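CheC, inhibitor of MCP methylation / FliN fusion protein (Thermotoga maritima, PDB 4HYN) serves as a flagellar rotor protein of the CheC phosphatase family and probably dephosphorylates the chemotaxis response regulator CheY. Local coordinates at residues E111-N114 and Q115-G118. Residues are numbered along the deposited sequence; the frame is centred on the assembly and turned at random.
Sequences EAMN and QMMG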
ATOM      1  N   GLU A 111      -5.552   2.867  12.811  1.00 29.43           N
ATOM      2  CA  GLU A 111      -5.428   1.641  13.589  1.00 30.81           C
ATOM      3  C   GLU A 111      -5.506   0.457  12.634  1.00 30.20           C
ATOM      4  O   GLU A 111      -4.743  -0.495  12.751  1.00 29.87           O
ATOM      5  CB  GLU A 111      -6.534   1.546  14.650  1.00 32.00           C
ATOM      6  CG  GLU A 111      -6.686   0.169  15.327  1.00 37.19           C
ATOM      7  CD  GLU A 111      -5.533  -0.219  16.265  1.00 40.17           C
ATOM      8  OE1 GLU A 111      -5.821  -0.803  17.336  1.00 41.90           O
ATOM      9  OE2 GLU A 111      -4.350   0.026  15.936  1.00 39.77           O
ATOM     10  N   ALA A 112      -6.433   0.524  11.686  1.00 30.15           N
ATOM     11  CA  ALA A 112      -6.578  -0.544  10.707  1.00 31.29           C
ATOM     12  C   ALA A 112      -5.283  -0.643   9.893  1.00 31.22           C
ATOM     13  O   ALA A 112      -4.777  -1.739   9.663  1.00 30.74           O
ATOM     14  CB  ALA A 112      -7.768  -0.274   9.805  1.00 30.97           C
HETATM   15  N   MSE A 113      -4.728   0.506   9.513  1.00 31.08           N
HETATM   16  CA  MSE A 113      -3.484   0.548   8.755  1.00 32.39           C
HETATM   17  C   MSE A 113      -2.346  -0.033   9.585  1.00 32.95           C
HETATM   18  O   MSE A 113      -1.482  -0.738   9.068  1.00 32.22           O
HETATM   19  CB  MSE A 113      -3.146   1.986   8.358  1.00 33.98           C
HETATM   20  CG  MSE A 113      -4.020   2.545   7.257  1.00 36.82           C
HETATM   21 SE   MSE A 113      -3.967   1.449   5.686  1.00 45.66          SE
HETATM   22  CE  MSE A 113      -5.820   0.957   5.577  1.00 40.94           C
ATOM     23  N   ASN A 114      -2.364   0.275  10.876  1.00 34.59           N
ATOM     24  CA  ASN A 114      -1.366  -0.196  11.829  1.00 36.30           C
ATOM     25  C   ASN A 114      -1.287  -1.724  11.797  1.00 36.30           C
ATOM     26  O   ASN A 114      -0.218  -2.307  11.612  1.00 35.97           O
ATOM     27  CB  ASN A 114      -1.769   0.252  13.238  1.00 38.67           C
ATOM     28  CG  ASN A 114      -0.623   0.871  14.008  1.00 41.74           C
ATOM     29  OD1 ASN A 114      -0.671   2.053  14.368  1.00 42.02           O
ATOM     30  ND2 ASN A 114       0.408   0.074  14.287  1.00 41.54           N
ATOM     31  N   GLN A 115      -2.442  -2.359  11.960  1.00 36.23           N
ATOM     32  CA  GLN A 115      -2.547  -3.811  11.974  1.00 36.93           C
ATOM     33  C   GLN A 115      -2.222  -4.447  10.629  1.00 36.27           C
ATOM     34  O   GLN A 115      -1.527  -5.460  10.563  1.00 36.05           O
ATOM     35  CB  GLN A 115      -3.956  -4.218  12.413  1.00 36.78           C
ATOM     36  CG  GLN A 115      -3.995  -5.193  13.580  1.00 38.56           C
ATOM     37  CD  GLN A 115      -3.548  -4.578  14.891  1.00 39.68           C
ATOM     38  OE1 GLN A 115      -3.504  -3.357  15.040  1.00 40.87           O
ATOM     39  NE2 GLN A 115      -3.228  -5.427  15.858  1.00 42.45           N
HETATM   40  N   MSE A 116      -2.705  -3.824   9.560  1.00 37.29           N
HETATM   41  CA  MSE A 116      -2.497  -4.322   8.203  1.00 38.68           C
HETATM   42  C   MSE A 116      -1.058  -4.357   7.722  1.00 35.77           C
HETATM   43  O   MSE A 116      -0.558  -5.405   7.331  1.00 33.88           O
HETATM   44  CB  MSE A 116      -3.334  -3.520   7.209  1.00 43.18           C
HETATM   45  CG  MSE A 116      -4.802  -3.859   7.236  1.00 50.64           C
HETATM   46 SE   MSE A 116      -5.756  -2.938   5.842  1.00 61.99          SE
HETATM   47  CE  MSE A 116      -6.902  -1.861   6.944  1.00 57.73           C
HETATM   48  N   MSE A 117      -0.416  -3.196   7.704  1.00 35.17           N
HETATM   49  CA  MSE A 117       0.962  -3.100   7.250  1.00 35.15           C
HETATM   50  C   MSE A 117       1.936  -3.830   8.161  1.00 30.44           C
HETATM   51  O   MSE A 117       3.004  -4.256   7.716  1.00 28.19           O
HETATM   52  CB  MSE A 117       1.352  -1.644   7.054  1.00 41.23           C
HETATM   53  CG  MSE A 117       0.632  -1.014   5.880  1.00 48.16           C
HETATM   54 SE   MSE A 117       0.846   0.882   5.892  1.00 64.41          SE
HETATM   55  CE  MSE A 117       2.331   1.017   4.657  1.00 58.45           C
ATOM     56  N   GLY A 118       1.544  -3.994   9.425  1.00 26.30           N
ATOM     57  CA  GLY A 118       2.361  -4.721  10.378  1.00 23.77           C
ATOM     58  C   GLY A 118       2.419  -6.173   9.930  1.00 22.21           C
ATOM     59  O   GLY A 118       3.467  -6.817   9.986  1.00 20.99           O
TER
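The methyl end of Met116 touches two side chains from the preceding turn of the helix: CE lies 3.3 Å from Met113 CE and 3.4 Å from Ala112 CB. Both methionines are selenomethionine, and their side chains cross at a slant. The Met116 chain runs outward, extended about CB-CG (chi2 -174°), and the bend about its CG-SE bond then brings CE back toward Ala112 and Met113, whereas Met113 already folds at chi2 (-56°) and again about its own CG-SE bond. The meeting is therefore methyl to methyl, with Met116 SE farther off, at 3.9 Å from Met113 CE.

On the exposed face, Glu111 and Gln115 run side by side, one turn apart, and point the same way. Glu111 OE2 and Gln115 OE1 are 3.6 Å apart, an oxygen-to-oxygen approach with the carboxylate and amide planes 78° apart; the amide nitrogen, as modelled, is turned away from the carboxylate.

Four successive i+4 backbone bonds set this spacing. Met116 N to Ala112 O is the shortest, at 2.9 Å, and Gly118 N to Asn114 O the longest, at 3.3 Å and the most bent at its hydrogen. Glu111 and Asn114 fall on the same exposed side, one turn apart, in the Glu-x-x-Asn spacing characteristic of CheC-type phosphatases, consistent with a role in acting on phosphorylated CheY as in relatives.

Ala112 and the three methionines are buried. Within helix 103-128, Met113 rests on Leu75 and Leu77 of strand 71-78 and on Val61 of strand 57-66, while Met117 meets Asn73, Leu75 and Val63 on the same two strands. Met116 instead packs on Ala23 and Leu27 of helix 6-30, so this turn packs on the antiparallel sheet through Met113 and Met117 and on helix 6-30 through Met116.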